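Local coordinates for flagellar protein FliL (Vibrio alginolyticus, PDB 6AHP), which assists the function of the bacterial flagellar motor, and resembles stomatin-like proteins in its periplasmic core, at residues A8-P13 with E41-A46; E84-A89 with E100-T105; D67-P72 with V76-R81. All blocks are in the same frame, centred on the assembly; numbering follows the deposited sequence.

Contact 1 of 3, residues A8-P13 with E41-A46; sequences AYVNLP and ENEELA
The carboxylate of Glu-43 turns one of its faces to strand 8-13, and two neighbours sit over that face. The methyl of Ala-8 comes down over one oxygen, with CB 3.6 Å from OE1 of Glu-43. Near the other oxygen a water lies raised from the carboxylate plane, 3.3 Å from OE2 of Glu-43. The same water reaches O of Tyr-9 at 3.4 Å, linking helix and strand by two weak hydrogen bonds. The opposite face is turned from the strand, and OE2 is salt-bridged more strongly to Arg-47 on the same helix.

Below the carboxylate the contact is apolar. CG2 of Val-10 lies 3.7 Å from CG of Glu-43, against the aliphatic part of the acid, and 4.1 Å from CB of Ala-46. Glu-43 can offer both parts because its chain is fully extended, with CG anti to the backbone N (chi1 -178°), which carries the carboxylate past Val-10 to Ala-8.

Helix 41-46 lies over the face of the strand, outermost in this chain's sheet, and runs almost the same way, the axes 9.1 Å and 6° apart. This is plain helix-on-sheet packing: the helix after the hairpin of strands 7-21 and 26-38 folds back onto the first strand. Within the sheet Ala-8 pairs antiparallel with Val-37 and Val-10 with Leu-35 of strand 26-38. Ala-46 also packs on Val-98, in the loop leading to strand 101-109.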
ATOM      1  N   ALA A   8     -11.990 -19.906   2.477  1.00 28.48           N
ATOM      2  CA  ALA A   8     -10.560 -20.169   2.516  1.00 25.03           C
ATOM      3  C   ALA A   8      -9.866 -18.935   3.069  1.00 23.68           C
ATOM      4  O   ALA A   8     -10.440 -17.842   3.106  1.00 27.88           O
ATOM      5  CB  ALA A   8     -10.007 -20.546   1.129  1.00 29.09           C
ATOM      6  N   TYR A   9      -8.626 -19.111   3.505  1.00 26.02           N
ATOM      7  CA  TYR A   9      -7.849 -18.051   4.136  1.00 21.86           C
ATOM      8  C   TYR A   9      -6.565 -17.858   3.351  1.00 24.80           C
ATOM      9  O   TYR A   9      -5.859 -18.824   3.043  1.00 27.50           O
ATOM     10  CB  TYR A   9      -7.532 -18.377   5.626  1.00 25.61           C
ATOM     11  CG  TYR A   9      -8.804 -18.579   6.398  1.00 24.48           C
ATOM     12  CD1 TYR A   9      -9.542 -17.499   6.840  1.00 20.52           C
ATOM     13  CD2 TYR A   9      -9.303 -19.844   6.614  1.00 22.45           C
ATOM     14  CE1 TYR A   9     -10.746 -17.683   7.492  1.00 24.20           C
ATOM     15  CE2 TYR A   9     -10.493 -20.040   7.277  1.00 22.49           C
ATOM     16  CZ  TYR A   9     -11.216 -18.970   7.693  1.00 24.14           C
ATOM     17  OH  TYR A   9     -12.407 -19.178   8.340  1.00 24.93           O
ATOM     18  N   VAL A  10      -6.280 -16.613   3.016  1.00 23.65           N
ATOM     19  CA  VAL A  10      -5.089 -16.232   2.287  1.00 21.56           C
ATOM     20  C   VAL A  10      -4.200 -15.532   3.290  1.00 24.26           C
ATOM     21  O   VAL A  10      -4.535 -14.442   3.778  1.00 23.97           O
ATOM     22  CB  VAL A  10      -5.415 -15.313   1.097  1.00 26.68           C
ATOM     23  CG1 VAL A  10      -4.131 -14.676   0.552  1.00 31.91           C
ATOM     24  CG2 VAL A  10      -6.167 -16.071   0.008  1.00 24.38           C
ATOM     25  N   ASN A  11      -3.079 -16.160   3.606  1.00 30.99           N
ATOM     26  CA  ASN A  11      -2.163 -15.617   4.594  1.00 32.87           C
ATOM     27  C   ASN A  11      -1.375 -14.462   4.005  1.00 35.68           C
ATOM     28  O   ASN A  11      -0.831 -14.570   2.907  1.00 34.01           O
ATOM     29  CB  ASN A  11      -1.193 -16.685   5.081  1.00 32.60           C
ATOM     30  CG  ASN A  11      -0.285 -16.160   6.166  1.00 41.37           C
ATOM     31  OD1 ASN A  11      -0.748 -15.552   7.135  1.00 40.80           O
ATOM     32  ND2 ASN A  11       1.019 -16.354   5.992  1.00 46.09           N
ATOM     33  N   LEU A  12      -1.305 -13.367   4.746  1.00 38.93           N
ATOM     34  CA  LEU A  12      -0.440 -12.251   4.398  1.00 36.51           C
ATOM     35  C   LEU A  12       0.791 -12.369   5.285  1.00 39.57           C
ATOM     36  O   LEU A  12       0.761 -11.921   6.444  1.00 39.87           O
ATOM     37  CB  LEU A  12      -1.152 -10.917   4.624  1.00 35.36           C
ATOM     38  CG  LEU A  12      -2.259 -10.581   3.629  1.00 37.34           C
ATOM     39  CD1 LEU A  12      -2.675  -9.172   3.843  1.00 32.01           C
ATOM     40  CD2 LEU A  12      -1.780 -10.756   2.184  1.00 36.82           C
ATOM     41  N   PRO A  13       1.880 -12.969   4.805  1.00 40.73           N
ATOM     42  CA  PRO A  13       2.936 -13.424   5.733  1.00 45.07           C
ATOM     43  C   PRO A  13       3.640 -12.308   6.491  1.00 44.68           C
ATOM     44  O   PRO A  13       3.992 -12.502   7.660  1.00 46.59           O
ATOM     45  CB  PRO A  13       3.905 -14.180   4.810  1.00 44.80           C
ATOM     46  CG  PRO A  13       3.113 -14.471   3.545  1.00 46.85           C
ATOM     47  CD  PRO A  13       2.155 -13.343   3.404  1.00 37.76           C
ATOM     48  N   GLU A  41     -11.984 -18.858  -7.108  1.00 23.00           N
ATOM     49  CA  GLU A  41     -11.654 -17.731  -7.981  1.00 30.80           C
ATOM     50  C   GLU A  41     -11.313 -16.489  -7.163  1.00 30.80           C
ATOM     51  O   GLU A  41     -10.385 -15.740  -7.509  1.00 24.68           O
ATOM     52  CB  GLU A  41     -12.789 -17.412  -8.946  1.00 31.21           C
ATOM     53  CG  GLU A  41     -12.331 -16.354  -9.999  1.00 41.16           C
ATOM     54  CD  GLU A  41     -13.453 -15.566 -10.667  1.00 49.99           C
ATOM     55  OE1 GLU A  41     -14.611 -16.044 -10.692  1.00 49.25           O
ATOM     56  OE2 GLU A  41     -13.161 -14.453 -11.174  1.00 54.24           O
ATOM     57  N   ASN A  42     -12.060 -16.247  -6.076  1.00 21.95           N
ATOM     58  CA  ASN A  42     -11.696 -15.143  -5.192  1.00 23.17           C
ATOM     59  C   ASN A  42     -10.342 -15.381  -4.533  1.00 23.22           C
ATOM     60  O   ASN A  42      -9.572 -14.430  -4.326  1.00 23.88           O
ATOM     61  CB  ASN A  42     -12.800 -14.914  -4.146  1.00 20.79           C
ATOM     62  CG  ASN A  42     -14.025 -14.201  -4.739  1.00 29.23           C
ATOM     63  OD1 ASN A  42     -13.879 -13.349  -5.619  1.00 28.84           O
ATOM     64  ND2 ASN A  42     -15.231 -14.536  -4.259  1.00 24.59           N
ATOM     65  N   GLU A  43     -10.007 -16.636  -4.226  1.00 25.52           N
ATOM     66  CA  GLU A  43      -8.719 -16.909  -3.602  1.00 27.21           C
ATOM     67  C   GLU A  43      -7.578 -16.612  -4.567  1.00 26.17           C
ATOM     68  O   GLU A  43      -6.598 -15.947  -4.208  1.00 26.00           O
ATOM     69  CB  GLU A  43      -8.635 -18.359  -3.096  1.00 26.61           C
ATOM     70  CG  GLU A  43      -7.288 -18.630  -2.404  1.00 31.81           C
ATOM     71  CD  GLU A  43      -7.085 -20.095  -1.973  1.00 38.31           C
ATOM     72  OE1 GLU A  43      -8.089 -20.841  -1.882  1.00 35.94           O
ATOM     73  OE2 GLU A  43      -5.919 -20.496  -1.716  1.00 35.96           O
ATOM     74  N   GLU A  44      -7.695 -17.068  -5.809  1.00 28.23           N
ATOM     75  CA  GLU A  44      -6.622 -16.802  -6.759  1.00 27.35           C
ATOM     76  C   GLU A  44      -6.503 -15.303  -7.043  1.00 23.44           C
ATOM     77  O   GLU A  44      -5.388 -14.771  -7.134  1.00 30.86           O
ATOM     78  CB  GLU A  44      -6.848 -17.634  -8.022  1.00 34.03           C
ATOM     79  CG  GLU A  44      -7.817 -17.080  -9.021  1.00 35.74           C
ATOM     80  CD  GLU A  44      -7.507 -17.581 -10.440  1.00 52.11           C
ATOM     81  OE1 GLU A  44      -6.569 -18.400 -10.574  1.00 51.95           O
ATOM     82  OE2 GLU A  44      -8.191 -17.156 -11.406  1.00 58.50           O
ATOM     83  N   LEU A  45      -7.629 -14.589  -7.095  1.00 25.57           N
ATOM     84  CA  LEU A  45      -7.587 -13.130  -7.216  1.00 24.32           C
ATOM     85  C   LEU A  45      -6.902 -12.472  -6.023  1.00 26.47           C
ATOM     86  O   LEU A  45      -6.109 -11.539  -6.196  1.00 24.56           O
ATOM     87  CB  LEU A  45      -8.994 -12.570  -7.367  1.00 24.50           C
ATOM     88  CG  LEU A  45      -9.615 -12.848  -8.737  1.00 28.80           C
ATOM     89  CD1 LEU A  45     -11.068 -12.425  -8.750  1.00 28.63           C
ATOM     90  CD2 LEU A  45      -8.790 -12.109  -9.832  1.00 33.55           C
ATOM     91  N   ALA A  46      -7.234 -12.900  -4.796  1.00 21.34           N
ATOM     92  CA  ALA A  46      -6.620 -12.293  -3.614  1.00 22.26           C
ATOM     93  C   ALA A  46      -5.110 -12.489  -3.619  1.00 26.05           C
ATOM     94  O   ALA A  46      -4.352 -11.598  -3.207  1.00 23.55           O
ATOM     95  CB  ALA A  46      -7.223 -12.895  -2.335  1.00 22.68           C
TER
HETATM   96  O   HOH W   1      -5.015 -21.609   1.296  1.00 54.21           O

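Contact 2 of 3, residues E84-A89 with E100-T105; sequences EDIKAA and EKVLFT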
ATOM      1  N   GLU A  84     -13.201  -2.592   4.042  1.00 21.93           N
ATOM      2  CA  GLU A  84     -13.848  -1.771   3.052  1.00 24.08           C
ATOM      3  C   GLU A  84     -12.855  -1.125   2.083  1.00 24.60           C
ATOM      4  O   GLU A  84     -13.084  -1.106   0.929  1.00 21.68           O
ATOM      5  CB  GLU A  84     -14.800  -0.757   3.661  1.00 28.06           C
ATOM      6  CG  GLU A  84     -16.171  -1.296   4.091  1.00 32.69           C
ATOM      7  CD  GLU A  84     -16.867  -2.251   3.107  1.00 38.97           C
ATOM      8  OE1 GLU A  84     -17.030  -1.982   1.925  1.00 36.09           O
ATOM      9  OE2 GLU A  84     -17.295  -3.303   3.541  1.00 46.26           O
ATOM     10  N   ASP A  85     -11.722  -0.680   2.569  1.00 20.27           N
ATOM     11  CA  ASP A  85     -10.742  -0.064   1.663  1.00 21.10           C
ATOM     12  C   ASP A  85     -10.216  -1.077   0.653  1.00 18.19           C
ATOM     13  O   ASP A  85     -10.052  -0.747  -0.525  1.00 21.87           O
ATOM     14  CB  ASP A  85      -9.580   0.559   2.440  1.00 18.55           C
ATOM     15  CG  ASP A  85      -9.974   1.875   3.158  1.00 30.89           C
ATOM     16  OD1 ASP A  85     -11.005   2.481   2.806  1.00 31.32           O
ATOM     17  OD2 ASP A  85      -9.245   2.301   4.098  1.00 32.57           O
ATOM     18  N   ILE A  86      -9.972  -2.331   1.090  1.00 16.93           N
ATOM     19  CA  ILE A  86      -9.522  -3.378   0.159  1.00 19.38           C
ATOM     20  C   ILE A  86     -10.594  -3.658  -0.888  1.00 19.91           C
ATOM     21  O   ILE A  86     -10.314  -3.778  -2.085  1.00 23.39           O
ATOM     22  CB  ILE A  86      -9.158  -4.674   0.917  1.00 22.18           C
ATOM     23  CG1 ILE A  86      -7.878  -4.508   1.725  1.00 21.46           C
ATOM     24  CG2 ILE A  86      -9.021  -5.876  -0.071  1.00 19.07           C
ATOM     25  CD1 ILE A  86      -7.730  -5.541   2.864  1.00 19.36           C
ATOM     26  N   LYS A  87     -11.834  -3.812  -0.444  1.00 19.62           N
ATOM     27  CA  LYS A  87     -12.894  -4.112  -1.391  1.00 24.89           C
ATOM     28  C   LYS A  87     -13.032  -2.985  -2.412  1.00 25.55           C
ATOM     29  O   LYS A  87     -13.147  -3.242  -3.619  1.00 24.59           O
ATOM     30  CB  LYS A  87     -14.197  -4.348  -0.640  1.00 21.46           C
ATOM     31  CG  LYS A  87     -14.287  -5.694   0.056  1.00 23.39           C
ATOM     32  CD  LYS A  87     -15.587  -5.789   0.891  1.00 27.31           C
ATOM     33  CE  LYS A  87     -15.511  -6.978   1.836  1.00 26.95           C
ATOM     34  NZ  LYS A  87     -16.721  -7.039   2.711  1.00 31.86           N
ATOM     35  N   ALA A  88     -12.927  -1.730  -1.947  1.00 22.10           N
ATOM     36  CA  ALA A  88     -13.027  -0.584  -2.850  1.00 24.63           C
ATOM     37  C   ALA A  88     -11.868  -0.557  -3.846  1.00 25.08           C
ATOM     38  O   ALA A  88     -12.086  -0.349  -5.044  1.00 24.08           O
ATOM     39  CB  ALA A  88     -13.104   0.715  -2.029  1.00 26.59           C
ATOM     40  N   ALA A  89     -10.633  -0.828  -3.379  1.00 21.78           N
ATOM     41  CA  ALA A  89      -9.481  -0.946  -4.286  1.00 23.90           C
ATOM     42  C   ALA A  89      -9.665  -2.051  -5.328  1.00 27.68           C
ATOM     43  O   ALA A  89      -9.321  -1.878  -6.507  1.00 26.50           O
ATOM     44  CB  ALA A  89      -8.193  -1.212  -3.502  1.00 25.58           C
ATOM     45  N   GLU A 100     -13.941 -11.415   1.594  1.00 22.73           N
ATOM     46  CA  GLU A 100     -14.960 -11.336   2.626  1.00 24.75           C
ATOM     47  C   GLU A 100     -14.652 -10.243   3.641  1.00 25.64           C
ATOM     48  O   GLU A 100     -15.522  -9.433   3.963  1.00 24.88           O
ATOM     49  CB  GLU A 100     -15.092 -12.687   3.336  1.00 27.51           C
ATOM     50  CG  GLU A 100     -15.678 -13.752   2.452  1.00 35.31           C
ATOM     51  CD  GLU A 100     -17.208 -13.727   2.433  1.00 54.66           C
ATOM     52  OE1 GLU A 100     -17.785 -13.344   1.372  1.00 53.12           O
ATOM     53  OE2 GLU A 100     -17.817 -14.087   3.479  1.00 50.90           O
ATOM     54  N   LYS A 101     -13.477 -10.412   4.253  1.00 24.44           N
ATOM     55  CA  LYS A 101     -13.037  -9.502   5.300  1.00 24.69           C
ATOM     56  C   LYS A 101     -11.575  -9.806   5.568  1.00 24.40           C
ATOM     57  O   LYS A 101     -11.074 -10.870   5.201  1.00 21.88           O
ATOM     58  CB  LYS A 101     -13.877  -9.661   6.586  1.00 30.07           C
ATOM     59  CG  LYS A 101     -14.024 -11.134   7.031  1.00 27.88           C
ATOM     60  CD  LYS A 101     -14.362 -11.288   8.510  1.00 33.01           C
ATOM     61  CE  LYS A 101     -15.850 -11.291   8.761  1.00 39.99           C
ATOM     62  NZ  LYS A 101     -16.621 -12.308   7.975  1.00 42.40           N
ATOM     63  N   VAL A 102     -10.876  -8.843   6.183  1.00 23.44           N
ATOM     64  CA  VAL A 102      -9.518  -9.108   6.634  1.00 24.81           C
ATOM     65  C   VAL A 102      -9.597  -9.443   8.123  1.00 24.43           C
ATOM     66  O   VAL A 102     -10.471  -8.972   8.851  1.00 23.88           O
ATOM     67  CB  VAL A 102      -8.546  -7.928   6.338  1.00 29.52           C
ATOM     68  CG1 VAL A 102      -9.068  -6.658   6.849  1.00 28.68           C
ATOM     69  CG2 VAL A 102      -7.152  -8.179   6.923  1.00 29.71           C
ATOM     70  N   LEU A 103      -8.688 -10.294   8.554  1.00 25.02           N
ATOM     71  CA  LEU A 103      -8.606 -10.818   9.911  1.00 30.12           C
ATOM     72  C   LEU A 103      -7.300 -10.322  10.513  1.00 31.46           C
ATOM     73  O   LEU A 103      -6.260 -10.386   9.853  1.00 28.83           O
ATOM     74  CB  LEU A 103      -8.618 -12.361   9.906  1.00 25.48           C
ATOM     75  CG  LEU A 103      -9.769 -13.105   9.251  1.00 27.28           C
ATOM     76  CD1 LEU A 103      -9.550 -14.634   9.319  1.00 26.45           C
ATOM     77  CD2 LEU A 103     -11.044 -12.711   9.934  1.00 28.99           C
ATOM     78  N   PHE A 104      -7.367  -9.801  11.744  1.00 29.30           N
ATOM     79  CA  PHE A 104      -6.185  -9.437  12.517  1.00 31.53           C
ATOM     80  C   PHE A 104      -5.970 -10.548  13.552  1.00 32.10           C
ATOM     81  O   PHE A 104      -6.790 -10.730  14.460  1.00 29.36           O
ATOM     82  CB  PHE A 104      -6.357  -8.077  13.206  1.00 33.76           C
ATOM     83  CG  PHE A 104      -6.646  -6.910  12.258  1.00 32.66           C
ATOM     84  CD1 PHE A 104      -6.458  -7.020  10.897  1.00 33.90           C
ATOM     85  CD2 PHE A 104      -7.062  -5.682  12.766  1.00 39.55           C
ATOM     86  CE1 PHE A 104      -6.712  -5.947  10.040  1.00 31.68           C
ATOM     87  CE2 PHE A 104      -7.327  -4.588  11.914  1.00 37.80           C
ATOM     88  CZ  PHE A 104      -7.159  -4.727  10.556  1.00 39.02           C
ATOM     89  N   THR A 105      -4.884 -11.261  13.402  1.00 29.67           N
ATOM     90  CA  THR A 105      -4.476 -12.316  14.294  1.00 39.71           C
ATOM     91  C   THR A 105      -3.562 -11.825  15.418  1.00 43.19           C
ATOM     92  O   THR A 105      -3.590 -12.398  16.423  1.00 43.03           O
ATOM     93  CB  THR A 105      -3.857 -13.531  13.610  1.00 38.91           C
ATOM     94  OG1 THR A 105      -2.714 -13.160  12.890  1.00 39.59           O
ATOM     95  CG2 THR A 105      -4.834 -14.173  12.693  1.00 34.09           C
TER
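Lys-87 and Ile-86, neighbours on the long helix 72-94, make two quite different contacts with the start of strand 101-109, where a classic beta bulge sets both Glu-100 and Lys-101 opposite Met-36. This is the helix-on-sheet layer of an alpha+beta domain whose sheet has three antiparallel strands, in a family grouped with the stomatin-like (SPFH) proteins.

The polar contact is a hydrogen bond from NZ of Lys-87 to O of Glu-100, 3.0 Å long. The ammonium group stands above the carbonyl plane, 43° out of it, and the C=O...N angle is 135°, so it does not sit on a lone pair. The bond is bent at the donor too, because O of Glu-100 lies to the side of the CE-NZ bond. The apolar contact is looser: CD1 of Ile-86 faces CB of Val-102 at 4.3 Å. Both residues direct CB toward the strand; Ile-86 ends at Val-102, and the lysine reaches the bulge carbonyl.

One shell further out, the same ammonium has a long salt bridge, 3.9 Å, from NZ of Lys-87 to OE2 of Glu-84, one turn back. The carboxylate of Glu-100 points elsewhere, with OE2 in a salt bridge to Arg-38, so Lys-87 holds the backbone of that residue and not its acid. Ser-83 on the helix adds a bond from the strand, Val-102 N to its OG, and Ile-86 is also packed against Ile-53 and Leu-57 of helix 50-62.

What brings the lysine to the carbonyl is its straight chain: CG lies anti to the carbonyl carbon (chi1 -76°) and everything beyond is extended. The bent bond brings the last methylene close as well, with CE of Lys-87 only 3.2 Å from O of Glu-100.

Contact 3 of 3, residues D67-P72 with V76-R81; sequences DQLRSP and VELRDR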
ATOM      1  N   ASP A  67      -5.209   7.375  19.602  1.00 58.84           N
ATOM      2  CA  ASP A  67      -6.397   7.295  20.449  1.00 61.55           C
ATOM      3  C   ASP A  67      -7.368   6.234  19.929  1.00 59.40           C
ATOM      4  O   ASP A  67      -7.956   5.491  20.724  1.00 62.87           O
ATOM      5  CB  ASP A  67      -7.074   8.672  20.574  1.00 57.24           C
ATOM      6  CG  ASP A  67      -6.524   9.511  21.763  1.00 56.32           C
ATOM      7  OD1 ASP A  67      -6.262   8.942  22.844  1.00 52.57           O
ATOM      8  OD2 ASP A  67      -6.341  10.743  21.620  1.00 52.22           O
ATOM      9  N   GLN A  68      -7.521   6.105  18.624  1.00 52.25           N
ATOM     10  CA  GLN A  68      -8.382   5.036  18.059  1.00 58.99           C
ATOM     11  C   GLN A  68      -7.853   3.592  18.203  1.00 58.72           C
ATOM     12  O   GLN A  68      -8.588   2.651  17.994  1.00 59.72           O
ATOM     13  CB  GLN A  68      -8.841   5.339  16.592  1.00 56.24           C
ATOM     14  CG  GLN A  68      -9.465   4.160  15.817  1.00 54.98           C
ATOM     15  CD  GLN A  68     -10.092   4.459  14.484  1.00 59.78           C
ATOM     16  OE1 GLN A  68     -11.259   4.218  14.305  1.00 60.94           O
ATOM     17  NE2 GLN A  68      -9.293   4.890  13.516  1.00 55.20           N
ATOM     18  N   LEU A  69      -6.584   3.424  18.481  1.00 59.44           N
ATOM     19  CA  LEU A  69      -6.057   2.127  18.758  1.00 59.45           C
ATOM     20  C   LEU A  69      -6.354   1.798  20.200  1.00 64.69           C
ATOM     21  O   LEU A  69      -6.585   0.661  20.558  1.00 64.18           O
ATOM     22  CB  LEU A  69      -4.592   2.140  18.535  1.00 62.12           C
ATOM     23  CG  LEU A  69      -4.351   2.466  17.107  1.00 57.34           C
ATOM     24  CD1 LEU A  69      -3.019   3.121  16.983  1.00 63.33           C
ATOM     25  CD2 LEU A  69      -4.437   1.239  16.269  1.00 53.45           C
ATOM     26  N   ARG A  70      -6.392   2.789  21.058  1.00 62.11           N
ATOM     27  CA  ARG A  70      -6.615   2.427  22.454  1.00 62.05           C
ATOM     28  C   ARG A  70      -8.082   2.163  22.785  1.00 63.26           C
ATOM     29  O   ARG A  70      -8.374   1.592  23.844  1.00 66.12           O
ATOM     30  CB  ARG A  70      -6.075   3.524  23.375  1.00 68.35           C
ATOM     31  CG  ARG A  70      -4.558   3.537  23.517  1.00 68.50           C
ATOM     32  CD  ARG A  70      -4.139   3.555  24.986  1.00 73.49           C
ATOM     33  NE  ARG A  70      -2.710   3.816  25.150  1.00 82.80           N
ATOM     34  CZ  ARG A  70      -2.006   3.512  26.239  1.00 80.63           C
ATOM     35  NH1 ARG A  70      -0.710   3.792  26.291  1.00 81.39           N
ATOM     36  NH2 ARG A  70      -2.590   2.923  27.275  1.00 81.38           N
ATOM     37  N   SER A  71      -9.007   2.521  21.901  1.00 59.00           N
ATOM     38  CA  SER A  71     -10.438   2.323  22.112  1.00 59.47           C
ATOM     39  C   SER A  71     -10.883   0.986  21.518  1.00 60.14           C
ATOM     40  O   SER A  71     -10.620   0.719  20.338  1.00 57.07           O
ATOM     41  CB  SER A  71     -11.235   3.462  21.480  1.00 58.38           C
ATOM     42  OG  SER A  71     -12.468   3.647  22.145  1.00 66.50           O
ATOM     43  N   PRO A  72     -11.545   0.133  22.300  1.00 62.05           N
ATOM     44  CA  PRO A  72     -12.090  -1.104  21.717  1.00 56.17           C
ATOM     45  C   PRO A  72     -13.042  -0.848  20.569  1.00 55.37           C
ATOM     46  O   PRO A  72     -13.094  -1.648  19.618  1.00 52.50           O
ATOM     47  CB  PRO A  72     -12.793  -1.766  22.912  1.00 58.38           C
ATOM     48  CG  PRO A  72     -12.048  -1.261  24.106  1.00 61.69           C
ATOM     49  CD  PRO A  72     -11.658   0.158  23.769  1.00 61.82           C
ATOM     50  N   VAL A  76     -12.489  -2.227  16.255  1.00 41.21           N
ATOM     51  CA  VAL A  76     -13.486  -2.741  15.321  1.00 41.66           C
ATOM     52  C   VAL A  76     -13.597  -1.812  14.119  1.00 36.71           C
ATOM     53  O   VAL A  76     -13.638  -2.252  12.966  1.00 36.15           O
ATOM     54  CB  VAL A  76     -14.847  -2.900  16.031  1.00 43.56           C
ATOM     55  CG1 VAL A  76     -15.923  -3.343  15.044  1.00 42.23           C
ATOM     56  CG2 VAL A  76     -14.733  -3.873  17.194  1.00 48.97           C
ATOM     57  N   GLU A  77     -13.640  -0.507  14.384  1.00 40.96           N
ATOM     58  CA  GLU A  77     -13.787   0.478  13.322  1.00 40.38           C
ATOM     59  C   GLU A  77     -12.607   0.419  12.350  1.00 35.56           C
ATOM     60  O   GLU A  77     -12.792   0.483  11.133  1.00 28.74           O
ATOM     61  CB  GLU A  77     -13.911   1.856  13.957  1.00 40.65           C
ATOM     62  CG  GLU A  77     -14.539   2.892  13.075  1.00 49.99           C
ATOM     63  CD  GLU A  77     -13.877   4.246  13.244  1.00 60.42           C
ATOM     64  OE1 GLU A  77     -14.179   4.916  14.258  1.00 66.08           O
ATOM     65  OE2 GLU A  77     -13.063   4.632  12.372  1.00 61.52           O
ATOM     66  N   LEU A  78     -11.391   0.273  12.885  1.00 34.47           N
ATOM     67  CA  LEU A  78     -10.199   0.107  12.058  1.00 33.83           C
ATOM     68  C   LEU A  78     -10.273  -1.150  11.189  1.00 32.89           C
ATOM     69  O   LEU A  78      -9.942  -1.112   9.999  1.00 29.47           O
ATOM     70  CB  LEU A  78      -8.958   0.068  12.944  1.00 35.50           C
ATOM     71  CG  LEU A  78      -7.658   0.406  12.205  1.00 37.62           C
ATOM     72  CD1 LEU A  78      -7.696   1.791  11.583  1.00 39.58           C
ATOM     73  CD2 LEU A  78      -6.452   0.218  13.105  1.00 35.50           C
ATOM     74  N   ARG A  79     -10.665  -2.283  11.787  1.00 32.39           N
ATOM     75  CA  ARG A  79     -10.799  -3.522  11.030  1.00 37.45           C
ATOM     76  C   ARG A  79     -11.793  -3.360   9.885  1.00 32.28           C
ATOM     77  O   ARG A  79     -11.501  -3.749   8.749  1.00 29.33           O
ATOM     78  CB  ARG A  79     -11.240  -4.669  11.949  1.00 40.56           C
ATOM     79  CG  ARG A  79     -10.370  -4.912  13.185  1.00 46.89           C
ATOM     80  CD  ARG A  79     -10.619  -6.294  13.843  1.00 49.74           C
ATOM     81  NE  ARG A  79     -11.947  -6.412  14.449  1.00 48.49           N
ATOM     82  CZ  ARG A  79     -13.015  -6.926  13.837  1.00 50.55           C
ATOM     83  NH1 ARG A  79     -14.189  -6.987  14.466  1.00 54.14           N
ATOM     84  NH2 ARG A  79     -12.913  -7.373  12.595  1.00 54.30           N
ATOM     85  N   ASP A  80     -12.981  -2.797  10.171  1.00 29.80           N
ATOM     86  CA  ASP A  80     -14.005  -2.629   9.136  1.00 30.66           C
ATOM     87  C   ASP A  80     -13.549  -1.689   8.032  1.00 28.89           C
ATOM     88  O   ASP A  80     -13.840  -1.925   6.851  1.00 25.81           O
ATOM     89  CB  ASP A  80     -15.309  -2.089   9.731  1.00 35.27           C
ATOM     90  CG  ASP A  80     -16.022  -3.104  10.603  1.00 45.94           C
ATOM     91  OD1 ASP A  80     -15.747  -4.318  10.455  1.00 45.89           O
ATOM     92  OD2 ASP A  80     -16.841  -2.672  11.451  1.00 53.72           O
ATOM     93  N   ARG A  81     -12.919  -0.571   8.402  1.00 26.32           N
ATOM     94  CA  ARG A  81     -12.348   0.325   7.396  1.00 30.04           C
ATOM     95  C   ARG A  81     -11.351  -0.402   6.501  1.00 23.55           C
ATOM     96  O   ARG A  81     -11.361  -0.225   5.283  1.00 27.07           O
ATOM     97  CB  ARG A  81     -11.650   1.501   8.062  1.00 29.15           C
ATOM     98  CG  ARG A  81     -12.590   2.602   8.403  1.00 45.48           C
ATOM     99  CD  ARG A  81     -13.014   3.367   7.168  1.00 43.84           C
ATOM    100  NE  ARG A  81     -13.481   4.682   7.593  1.00 46.97           N
ATOM    101  CZ  ARG A  81     -12.750   5.791   7.536  1.00 50.82           C
ATOM    102  NH1 ARG A  81     -11.515   5.764   7.030  1.00 48.03           N
ATOM    103  NH2 ARG A  81     -13.266   6.930   7.979  1.00 57.25           N
TER
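Leu-69 and Leu-78 make the apolar part of the corner where the short, weakly bonded helix 66-70 passes into helix 72-94, meeting methyl to methyl at 3.9 Å between their CD2 atoms. CB of Leu-69 points away from helix 76-81, yet its CD2 methyl returns to it. Both leucines also pack on Phe-107 of strand 101-109, between helices and sheet.

In the polar part the extended chain of Gln-68, CG anti to the backbone N (chi1 167°), runs out to the carboxylate of Glu-77, whose own chain bends at its second torsion. The two side chains cross at about a right angle, with the amide and carboxylate planes 66° apart. As modelled, OE1 of Gln-68 is 2.7 Å from OE2 of Glu-77. The amide is probably turned over.

The backbone part is a single weak hydrogen bond in the first turn of helix 72-94, from N of Val-76 to O of Pro-72, long at 3.5 Å but nearly straight at 174°. CG2 of Val-76 comes to 3.7 Å from that same O of Pro-72. Ser-71 holds the N-cap position without a capping bond from its side chain.

The leucines are buried against the sheet, while Gln-68 and Glu-77 meet nearer solvent; with the amide turned back, its NH2 group could face the carboxylate of Glu-77 and may donate a hydrogen bond.

Overall arrangement
From the N terminus, the chain lays down strand 7-21, returns along strand 26-38, and closes its first loop at contact 1, where helix 40-48 brings the chain back over strand 7-21. Helix 50-62 follows, then contact 3 closes a tight turn from helix 66-70 into helix 72-94. That long helix ends in a loop, and contact 2 closes it on strand 101-109. The three loops follow in series; none nests or crosses. In space, contact 2 lies between the others and touches both: Leu-103 meets Tyr-9 of contact 1, which reaches the same sheet, and Phe-104 packs on Arg-79 of contact 3, which shares helix 72-94. Contacts 1 and 3 lie on opposite sides of the chain's centre.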